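Local coordinates for ricin B lectin (Clostridium thermocellum, PDB 3VSF), which acts as an exo-beta-1,3-galactanase, probably hydrolysing galactan through its glycoside hydrolase family 43 domain, and binds galactose through its ricin-type beta-trefoil lectin domain, at residues H59-M63 against T290-P294; D68-G74 against V86-K92; E118-Y124 against D186-V191. One frame throughout, in Å; residues are numbered along the deposited sequence.

The three contacts lie in the family 43 domain, a five-bladed beta-propeller, and away from the galactose-binding residues of the lectin domain. Interaction 2 is built within the first blade, whereas interactions 1 and 3 join the innermost strands of different blades. The centres of interactions 1 and 2 are about 11 Å apart; residues 59-63 reach the sheet of interaction 2, where Gly-62 N probably donates to Tyr-73 O at 2.9 Å. The centres of interactions 1 and 3 are about 8 Å apart, and Lys-121 NZ is hydrogen-bonded to Gly-60 O at 3.1 Å. Interactions 2 and 3, about 14 Å apart between centres, meet where the Tyr-73 ring packs on Val-122.

Interaction 1: residues H59-M63 against T290-P294; sequences HGGGM and TFIIP
Thr-290 turns OG1 trans to its own backbone nitrogen (chi1 -171°), which carries the hydroxyl to the carbonyl of Gly-61; the similar first torsion of Phe-291 (-163°) swings the benzyl group over the chain from Gly-62 to Met-63. The threonine hydroxyl is the donor in the single hydrogen bond between the segments, from Thr-290 OG1 to Gly-61 O at 2.8 Å, and it approaches in the carbonyl plane on a lone pair. The methyl CG2 of Thr-290 lies 3.6 Å from the same Gly-61 O.

Farther along, backbone and ring meet. The CB of Phe-291 sits 3.8 Å from Gly-62 CA, and the rim of the ring runs past the peptide of Met-63, the ring lying obliquely to the carbonyl oxygen of that residue. Met-63 takes part through the root of its side chain: CB touches Ile-293 CG1 at 3.9 Å, while the thioether tail bends away towards Tyr-70 and Trp-72 of the adjacent strand. The other branch of Ile-293, CG2, rests 3.5 Å from Met-63 O.

The strand axes run nearly parallel, 9° apart and 5.9 Å at closest approach, yet the join is made by side chains against backbone. Each strand has its backbone partner elsewhere, Gly-62 with Tyr-73 and Ile-293 with Leu-304. Thr-290 and Phe-291 both face Met-306 in a classic beta bulge. Two innermost strands meeting in this way, one from the first sheet and one from the last, are characteristic of the closure of the five-bladed beta-propeller of glycoside hydrolase family 43.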
loop_
_atom_site.group_PDB
_atom_site.type_symbol
_atom_site.label_atom_id
_atom_site.label_comp_id
_atom_site.label_asym_id
_atom_site.label_seq_id
_atom_site.Cartn_x
_atom_site.Cartn_y
_atom_site.Cartn_z
ATOM N N HIS A 59 14.801 4.295 1.331
ATOM C CA HIS A 59 13.672 4.856 2.058
ATOM C C HIS A 59 13.003 5.991 1.290
ATOM O O HIS A 59 13.660 6.720 0.545
ATOM C CB HIS A 59 14.127 5.336 3.435
ATOM C CG HIS A 59 14.919 4.318 4.195
ATOM N ND1 HIS A 59 14.855 2.969 3.917
ATOM C CD2 HIS A 59 15.800 4.450 5.214
ATOM C CE1 HIS A 59 15.657 2.314 4.736
ATOM N NE2 HIS A 59 16.243 3.190 5.533
ATOM N N GLY A 60 11.694 6.133 1.475
ATOM C CA GLY A 60 10.920 7.136 0.764
ATOM C C GLY A 60 11.112 7.019 -0.734
ATOM O O GLY A 60 10.959 7.992 -1.471
ATOM N N GLY A 61 11.440 5.813 -1.185
ATOM C CA GLY A 61 11.807 5.594 -2.570
ATOM C C GLY A 61 10.658 5.538 -3.557
ATOM O O GLY A 61 9.516 5.864 -3.232
ATOM N N GLY A 62 10.979 5.125 -4.779
ATOM C CA GLY A 62 10.002 4.972 -5.839
ATOM C C GLY A 62 10.488 3.924 -6.819
ATOM O O GLY A 62 11.517 3.288 -6.588
ATOM N N MET A 63 9.761 3.740 -7.916
ATOM C CA MET A 63 10.130 2.718 -8.891
ATOM C C MET A 63 9.757 3.092 -10.322
ATOM O O MET A 63 8.769 3.786 -10.562
ATOM C CB MET A 63 9.504 1.374 -8.515
ATOM C CG MET A 63 9.858 0.234 -9.454
ATOM S SD MET A 63 9.385 -1.370 -8.787
ATOM C CE MET A 63 10.340 -1.388 -7.272
ATOM N N THR A 290 4.530 5.712 -0.253
ATOM C CA THR A 290 5.668 6.373 -0.878
ATOM C C THR A 290 5.560 6.381 -2.399
ATOM O O THR A 290 5.972 7.342 -3.049
ATOM C CB THR A 290 7.008 5.736 -0.449
ATOM O OG1 THR A 290 8.096 6.546 -0.912
ATOM C CG2 THR A 290 7.145 4.333 -1.018
ATOM N N PHE A 291 5.002 5.315 -2.966
ATOM C CA PHE A 291 4.867 5.221 -4.416
ATOM C C PHE A 291 3.994 4.047 -4.855
ATOM O O PHE A 291 3.911 3.030 -4.168
ATOM C CB PHE A 291 6.247 5.122 -5.070
ATOM C CG PHE A 291 6.239 5.418 -6.538
ATOM C CD1 PHE A 291 6.049 6.712 -6.994
ATOM C CD2 PHE A 291 6.422 4.407 -7.464
ATOM C CE1 PHE A 291 6.041 6.991 -8.345
ATOM C CE2 PHE A 291 6.417 4.682 -8.814
ATOM C CZ PHE A 291 6.226 5.975 -9.258
ATOM N N ILE A 292 3.349 4.199 -6.009
ATOM C CA ILE A 292 2.478 3.160 -6.553
ATOM C C ILE A 292 2.694 2.990 -8.057
ATOM O O ILE A 292 2.415 3.899 -8.837
ATOM C CB ILE A 292 0.991 3.484 -6.299
ATOM C CG1 ILE A 292 0.712 3.593 -4.799
ATOM C CG2 ILE A 292 0.099 2.427 -6.932
ATOM C CD1 ILE A 292 -0.708 3.998 -4.468
ATOM N N ILE A 293 3.191 1.822 -8.459
ATOM C CA ILE A 293 3.415 1.535 -9.875
ATOM C C ILE A 293 2.588 0.361 -10.385
ATOM O O ILE A 293 2.365 -0.613 -9.667
ATOM C CB ILE A 293 4.901 1.250 -10.187
ATOM C CG1 ILE A 293 5.642 0.796 -8.927
ATOM C CG2 ILE A 293 5.562 2.471 -10.806
ATOM C CD1 ILE A 293 5.218 -0.567 -8.429
ATOM N N PRO A 294 2.125 0.458 -11.638
ATOM C CA PRO A 294 1.415 -0.638 -12.303
ATOM C C PRO A 294 2.383 -1.743 -12.710
ATOM O O PRO A 294 3.358 -1.474 -13.411
ATOM C CB PRO A 294 0.835 0.027 -13.559
ATOM C CG PRO A 294 0.933 1.505 -13.317
ATOM C CD PRO A 294 2.137 1.681 -12.456
#

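Interaction 2: residues D68-G74 against V86-K92; sequences DYYYWYG and VSCYRSK
Tyr-70 and Ser-91 form a hydrogen-bonded antiparallel pair, with Tyr-70 N to Ser-91 O at 2.7 Å and a longer, more bent return bond from Ser-91 N. Trp-72 and Tyr-89 form the next such pair, joined in both directions: Trp-72 N reaches Tyr-89 O at 2.7 Å, and Tyr-89 N reaches Trp-72 O at 2.8 Å. Side-chain polar groups find partners outside the hairpin. Ser-91 OG bonds to Asn-96 O and Leu-94 N, Ser-87 OG to Glu-102 OE2, Tyr-89 OH to His-57 N, and Tyr-73 OH to Pro-156 O.

The Tyr-69 ring is sandwiched between two basic side chains. The extended start of Arg-90 (chi1 177°, chi2 -178°) carries CD over one face, 3.8 Å from the centroid, and a bend at chi3 (57°) brings CZ to an off-centre cation-pi position, while NH2 forms a salt bridge with Glu-98. Lys-92 CE covers the opposite face, 3.7 Å from the centroid. On the sheet face shared with Tyr-71 and Arg-90, Cys-88 SG makes an oblique sulfur-aromatic contact with the Tyr-73 ring.

These two strands are the middle pair of a four-stranded antiparallel blade, flanked by strand 61-66 beside 69-77 and by strand 98-105 beside 83-91.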
loop_
_atom_site.group_PDB
_atom_site.type_symbol
_atom_site.label_atom_id
_atom_site.label_comp_id
_atom_site.label_asym_id
_atom_site.label_seq_id
_atom_site.Cartn_x
_atom_site.Cartn_y
_atom_site.Cartn_z
ATOM N N ASP A 68 13.483 -4.131 -19.639
ATOM C CA ASP A 68 13.228 -5.442 -19.055
ATOM C C ASP A 68 13.416 -5.432 -17.542
ATOM O O ASP A 68 13.344 -6.477 -16.897
ATOM C CB ASP A 68 14.149 -6.491 -19.680
ATOM C CG ASP A 68 14.071 -6.510 -21.195
ATOM O OD1 ASP A 68 13.006 -6.155 -21.742
ATOM O OD2 ASP A 68 15.076 -6.881 -21.838
ATOM N N TYR A 69 13.651 -4.252 -16.976
ATOM C CA TYR A 69 13.958 -4.147 -15.554
ATOM C C TYR A 69 13.069 -3.163 -14.801
ATOM O O TYR A 69 12.621 -2.157 -15.351
ATOM C CB TYR A 69 15.426 -3.759 -15.356
ATOM C CG TYR A 69 16.413 -4.783 -15.866
ATOM C CD1 TYR A 69 16.849 -5.820 -15.052
ATOM C CD2 TYR A 69 16.914 -4.709 -17.159
ATOM C CE1 TYR A 69 17.754 -6.756 -15.511
ATOM C CE2 TYR A 69 17.820 -5.642 -17.628
ATOM C CZ TYR A 69 18.237 -6.664 -16.800
ATOM O OH TYR A 69 19.138 -7.596 -17.262
ATOM N N TYR A 70 12.818 -3.472 -13.533
ATOM C CA TYR A 70 12.170 -2.541 -12.621
ATOM C C TYR A 70 13.241 -1.901 -11.748
ATOM O O TYR A 70 13.997 -2.597 -11.071
ATOM C CB TYR A 70 11.146 -3.262 -11.741
ATOM C CG TYR A 70 9.898 -3.707 -12.471
ATOM C CD1 TYR A 70 8.793 -2.873 -12.566
ATOM C CD2 TYR A 70 9.822 -4.963 -13.057
ATOM C CE1 TYR A 70 7.648 -3.274 -13.230
ATOM C CE2 TYR A 70 8.682 -5.373 -13.725
ATOM C CZ TYR A 70 7.598 -4.525 -13.808
ATOM O OH TYR A 70 6.460 -4.929 -14.471
ATOM N N TYR A 71 13.310 -0.575 -11.770
ATOM C CA TYR A 71 14.327 0.142 -11.009
ATOM C C TYR A 71 13.757 0.765 -9.738
ATOM O O TYR A 71 12.758 1.482 -9.778
ATOM C CB TYR A 71 14.999 1.208 -11.876
ATOM C CG TYR A 71 15.810 0.634 -13.017
ATOM C CD1 TYR A 71 15.249 0.463 -14.275
ATOM C CD2 TYR A 71 17.134 0.260 -12.834
ATOM C CE1 TYR A 71 15.985 -0.065 -15.321
ATOM C CE2 TYR A 71 17.879 -0.267 -13.873
ATOM C CZ TYR A 71 17.299 -0.427 -15.115
ATOM O OH TYR A 71 18.036 -0.952 -16.152
ATOM N N TRP A 72 14.407 0.483 -8.614
ATOM C CA TRP A 72 13.966 0.986 -7.319
ATOM C C TRP A 72 14.945 2.024 -6.780
ATOM O O TRP A 72 16.081 1.700 -6.432
ATOM C CB TRP A 72 13.822 -0.173 -6.328
ATOM C CG TRP A 72 13.350 0.237 -4.963
ATOM C CD1 TRP A 72 12.910 1.470 -4.580
ATOM C CD2 TRP A 72 13.275 -0.594 -3.798
ATOM N NE1 TRP A 72 12.566 1.460 -3.250
ATOM C CE2 TRP A 72 12.780 0.203 -2.747
ATOM C CE3 TRP A 72 13.578 -1.935 -3.542
ATOM C CZ2 TRP A 72 12.582 -0.296 -1.461
ATOM C CZ3 TRP A 72 13.379 -2.428 -2.266
ATOM C CH2 TRP A 72 12.887 -1.611 -1.242
ATOM N N TYR A 73 14.499 3.274 -6.714
ATOM C CA TYR A 73 15.326 4.351 -6.189
ATOM C C TYR A 73 14.906 4.695 -4.766
ATOM O O TYR A 73 13.781 4.410 -4.359
ATOM C CB TYR A 73 15.220 5.589 -7.079
ATOM C CG TYR A 73 15.507 5.326 -8.540
ATOM C CD1 TYR A 73 16.808 5.316 -9.022
ATOM C CD2 TYR A 73 14.474 5.089 -9.438
ATOM C CE1 TYR A 73 17.075 5.077 -10.358
ATOM C CE2 TYR A 73 14.731 4.848 -10.774
ATOM C CZ TYR A 73 16.032 4.844 -11.228
ATOM O OH TYR A 73 16.290 4.606 -12.559
ATOM N N GLY A 74 15.814 5.310 -4.015
ATOM C CA GLY A 74 15.535 5.705 -2.646
ATOM C C GLY A 74 16.727 6.383 -2.003
ATOM O O GLY A 74 17.834 6.340 -2.538
ATOM N N VAL A 86 21.539 8.514 -3.004
ATOM C CA VAL A 86 20.277 8.008 -3.525
ATOM C C VAL A 86 20.511 6.679 -4.229
ATOM O O VAL A 86 20.883 6.640 -5.402
ATOM C CB VAL A 86 19.624 9.003 -4.501
ATOM C CG1 VAL A 86 18.357 8.408 -5.099
ATOM C CG2 VAL A 86 19.319 10.313 -3.796
ATOM N N SER A 87 20.296 5.588 -3.500
ATOM C CA SER A 87 20.587 4.252 -4.004
ATOM C C SER A 87 19.678 3.851 -5.161
ATOM O O SER A 87 18.620 4.442 -5.372
ATOM C CB SER A 87 20.479 3.226 -2.875
ATOM O OG SER A 87 21.295 3.594 -1.777
ATOM N N CYS A 88 20.109 2.839 -5.908
ATOM C CA CYS A 88 19.334 2.323 -7.028
ATOM C C CYS A 88 19.455 0.808 -7.116
ATOM O O CYS A 88 20.555 0.269 -7.236
ATOM C CB CYS A 88 19.792 2.960 -8.340
ATOM S SG CYS A 88 19.018 2.253 -9.811
ATOM N N TYR A 89 18.318 0.124 -7.053
ATOM C CA TYR A 89 18.296 -1.330 -7.140
ATOM C C TYR A 89 17.537 -1.792 -8.379
ATOM O O TYR A 89 16.525 -1.201 -8.755
ATOM C CB TYR A 89 17.684 -1.932 -5.874
ATOM C CG TYR A 89 18.473 -1.635 -4.618
ATOM C CD1 TYR A 89 18.296 -0.442 -3.930
ATOM C CD2 TYR A 89 19.392 -2.548 -4.121
ATOM C CE1 TYR A 89 19.015 -0.166 -2.782
ATOM C CE2 TYR A 89 20.114 -2.283 -2.972
ATOM C CZ TYR A 89 19.921 -1.091 -2.307
ATOM O OH TYR A 89 20.638 -0.821 -1.164
ATOM N N ARG A 90 18.033 -2.852 -9.007
ATOM C CA ARG A 90 17.470 -3.343 -10.259
ATOM C C ARG A 90 16.964 -4.775 -10.112
ATOM O O ARG A 90 17.557 -5.578 -9.391
ATOM C CB ARG A 90 18.524 -3.264 -11.365
ATOM C CG ARG A 90 18.084 -3.823 -12.705
ATOM C CD ARG A 90 19.218 -3.752 -13.714
ATOM N NE ARG A 90 20.409 -4.456 -13.244
ATOM C CZ ARG A 90 21.053 -5.388 -13.938
ATOM N NH1 ARG A 90 20.626 -5.733 -15.145
ATOM N NH2 ARG A 90 22.127 -5.975 -13.427
ATOM N N SER A 91 15.868 -5.092 -10.796
ATOM C CA SER A 91 15.290 -6.430 -10.729
ATOM C C SER A 91 14.275 -6.691 -11.839
ATOM O O SER A 91 13.696 -5.760 -12.397
ATOM C CB SER A 91 14.634 -6.659 -9.366
ATOM O OG SER A 91 14.036 -7.942 -9.297
ATOM N N LYS A 92 14.066 -7.967 -12.148
ATOM C CA LYS A 92 13.065 -8.374 -13.127
ATOM C C LYS A 92 11.885 -9.060 -12.445
ATOM O O LYS A 92 10.752 -8.989 -12.920
ATOM C CB LYS A 92 13.674 -9.321 -14.162
ATOM C CG LYS A 92 14.642 -8.667 -15.131
ATOM C CD LYS A 92 15.146 -9.677 -16.152
ATOM C CE LYS A 92 15.978 -9.008 -17.233
ATOM N NZ LYS A 92 16.516 -9.992 -18.213
#

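Interaction 3: residues E118-Y124 against D186-V191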
loop_
_atom_site.group_PDB
_atom_site.type_symbol
_atom_site.label_atom_id
_atom_site.label_comp_id
_atom_site.label_asym_id
_atom_site.label_seq_id
_atom_site.Cartn_x
_atom_site.Cartn_y
_atom_site.Cartn_z
ATOM N N GLU A 118 14.898 13.730 0.550
ATOM C CA GLU A 118 13.952 12.664 0.837
ATOM C C GLU A 118 12.880 12.546 -0.241
ATOM O O GLU A 118 12.569 13.516 -0.933
ATOM C CB GLU A 118 13.318 12.869 2.214
ATOM C CG GLU A 118 12.630 14.212 2.401
ATOM C CD GLU A 118 12.332 14.515 3.860
ATOM O OE1 GLU A 118 11.303 15.169 4.137
ATOM O OE2 GLU A 118 13.127 14.103 4.730
ATOM N N ARG A 119 12.326 11.345 -0.374
ATOM C CA ARG A 119 11.305 11.059 -1.377
ATOM C C ARG A 119 11.764 11.367 -2.801
ATOM O O ARG A 119 11.109 12.124 -3.517
ATOM C CB ARG A 119 10.011 11.812 -1.059
ATOM C CG ARG A 119 9.434 11.467 0.299
ATOM C CD ARG A 119 8.054 12.065 0.492
ATOM N NE ARG A 119 7.440 11.583 1.724
ATOM C CZ ARG A 119 6.845 10.401 1.846
ATOM N NH1 ARG A 119 6.784 9.578 0.806
ATOM N NH2 ARG A 119 6.313 10.039 3.005
ATOM N N PRO A 120 12.895 10.776 -3.216
ATOM C CA PRO A 120 13.379 10.945 -4.588
ATOM C C PRO A 120 12.612 10.052 -5.559
ATOM O O PRO A 120 12.466 8.856 -5.309
ATOM C CB PRO A 120 14.835 10.487 -4.495
ATOM C CG PRO A 120 14.827 9.472 -3.408
ATOM C CD PRO A 120 13.805 9.943 -2.409
ATOM N N LYS A 121 12.126 10.633 -6.650
ATOM C CA LYS A 121 11.383 9.876 -7.651
ATOM C C LYS A 121 12.029 10.023 -9.024
ATOM O O LYS A 121 12.630 11.053 -9.329
ATOM C CB LYS A 121 9.927 10.343 -7.701
ATOM C CG LYS A 121 9.204 10.271 -6.366
ATOM C CD LYS A 121 9.173 8.851 -5.829
ATOM C CE LYS A 121 8.450 8.779 -4.494
ATOM N NZ LYS A 121 9.121 9.596 -3.445
ATOM N N VAL A 122 11.901 8.989 -9.850
ATOM C CA VAL A 122 12.474 9.010 -11.193
ATOM C C VAL A 122 11.419 8.747 -12.263
ATOM O O VAL A 122 10.619 7.818 -12.148
ATOM C CB VAL A 122 13.614 7.983 -11.338
ATOM C CG1 VAL A 122 13.988 7.805 -12.800
ATOM C CG2 VAL A 122 14.822 8.412 -10.519
ATOM N N MET A 123 11.426 9.576 -13.302
ATOM C CA MET A 123 10.499 9.428 -14.416
ATOM C C MET A 123 11.269 9.390 -15.732
ATOM O O MET A 123 12.363 9.944 -15.829
ATOM C CB MET A 123 9.492 10.581 -14.424
ATOM C CG MET A 123 10.129 11.960 -14.508
ATOM S SD MET A 123 8.972 13.296 -14.150
ATOM C CE MET A 123 7.711 13.000 -15.387
ATOM N N TYR A 124 10.701 8.733 -16.737
ATOM C CA TYR A 124 11.359 8.624 -18.036
ATOM C C TYR A 124 10.708 9.503 -19.100
ATOM O O TYR A 124 9.486 9.653 -19.138
ATOM C CB TYR A 124 11.396 7.170 -18.509
ATOM C CG TYR A 124 11.876 7.012 -19.934
ATOM C CD1 TYR A 124 10.975 6.813 -20.973
ATOM C CD2 TYR A 124 13.229 7.074 -20.244
ATOM C CE1 TYR A 124 11.409 6.673 -22.278
ATOM C CE2 TYR A 124 13.672 6.935 -21.546
ATOM C CZ TYR A 124 12.759 6.735 -22.559
ATOM O OH TYR A 124 13.191 6.595 -23.857
ATOM N N ASP A 186 7.128 17.072 0.768
ATOM C CA ASP A 186 6.793 15.741 0.270
ATOM C C ASP A 186 6.309 15.827 -1.171
ATOM O O ASP A 186 5.399 16.594 -1.482
ATOM C CB ASP A 186 5.735 15.080 1.155
ATOM C CG ASP A 186 6.279 14.673 2.511
ATOM O OD1 ASP A 186 7.273 15.282 2.960
ATOM O OD2 ASP A 186 5.713 13.744 3.126
ATOM N N CYS A 187 6.920 15.038 -2.049
ATOM C CA CYS A 187 6.657 15.153 -3.478
ATOM C C CYS A 187 6.521 13.804 -4.176
ATOM O O CYS A 187 6.686 12.750 -3.560
ATOM C CB CYS A 187 7.772 15.954 -4.149
ATOM S SG CYS A 187 9.392 15.163 -4.045
ATOM N N ASN A 188 6.224 13.854 -5.472
ATOM C CA ASN A 188 6.119 12.659 -6.300
ATOM C C ASN A 188 5.950 13.039 -7.769
ATOM O O ASN A 188 5.517 14.148 -8.081
ATOM C CB ASN A 188 4.952 11.786 -5.839
ATOM C CG ASN A 188 5.202 10.309 -6.070
ATOM O OD1 ASN A 188 5.921 9.926 -6.993
ATOM N ND2 ASN A 188 4.616 9.470 -5.225
ATOM N N VAL A 189 6.295 12.121 -8.667
ATOM C CA VAL A 189 6.214 12.391 -10.100
ATOM C C VAL A 189 5.199 11.494 -10.799
ATOM O O VAL A 189 4.878 10.407 -10.318
ATOM C CB VAL A 189 7.583 12.225 -10.785
ATOM C CG1 VAL A 189 8.588 13.207 -10.206
ATOM C CG2 VAL A 189 8.079 10.796 -10.636
ATOM N N PHE A 190 4.700 11.957 -11.941
ATOM C CA PHE A 190 3.720 11.205 -12.715
ATOM C C PHE A 190 3.821 11.512 -14.207
ATOM O O PHE A 190 3.941 12.671 -14.606
ATOM C CB PHE A 190 2.305 11.500 -12.215
ATOM C CG PHE A 190 1.223 11.029 -13.144
ATOM C CD1 PHE A 190 0.563 11.924 -13.970
ATOM C CD2 PHE A 190 0.868 9.690 -13.198
ATOM C CE1 PHE A 190 -0.433 11.495 -14.828
ATOM C CE2 PHE A 190 -0.125 9.256 -14.053
ATOM C CZ PHE A 190 -0.776 10.158 -14.869
ATOM N N VAL A 191 3.768 10.465 -15.025
ATOM C CA VAL A 191 3.807 10.616 -16.475
ATOM C C VAL A 191 2.459 10.231 -17.076
ATOM O O VAL A 191 2.038 9.079 -16.982
ATOM C CB VAL A 191 4.902 9.736 -17.102
ATOM C CG1 VAL A 191 5.068 10.072 -18.577
ATOM C CG2 VAL A 191 6.216 9.915 -16.360
#
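Arg-119 and Asp-186 form a salt bridge, NE to OD2 at 3.1 Å. As a hydrogen bond it is weak, bent to 124° at the hydrogen, and the guanidinium and carboxylate planes stand 47° apart, so the two groups do not pair flat in a two-pronged fashion. Both have weak second bonds, Asp-186 OD2 from Ala-236 N and Arg-119 NH1 to Pro-289 O. Nearby, Glu-118 OE1 is 4.2 Å from Asp-186 OD1; the other oxygen of Glu-118 forms a salt bridge with Arg-77.

Asn-188 is held at both ends of its amide. OD1 accepts from Val-189 N at 2.8 Å, in the carbonyl plane on a lone pair, and ND2 donates to Pro-237 O. Across the amide runs the aliphatic chain of Lys-121, whose CG lies 3.4 Å from Asn-188 OD1. Bends at chi2 and chi4 let this chain pass the asparagine while NZ is hydrogen-bonded to Gly-60 O.

Beyond the asparagine the contact turns apolar. Lys-121 CB meets Val-189 CG2 at 3.5 Å. Met-123, its CG set between the backbone N and the carbonyl carbon (chi1 58°), runs obliquely across Val-189 and Val-191: SD packs 3.8 Å from Val-189 CB, and the methyl CE ends 3.6 Å from Val-191 CG2.

Strands 116-124 and 187-191 are the innermost strands of two successive propeller blades, each paired by its backbone within its own sheet. Side chains join them, and at the Glu-118 end several weak polar bonds, rather than one strong one, probably set the blades' relative placing, while methionine-valine packing holds the other end.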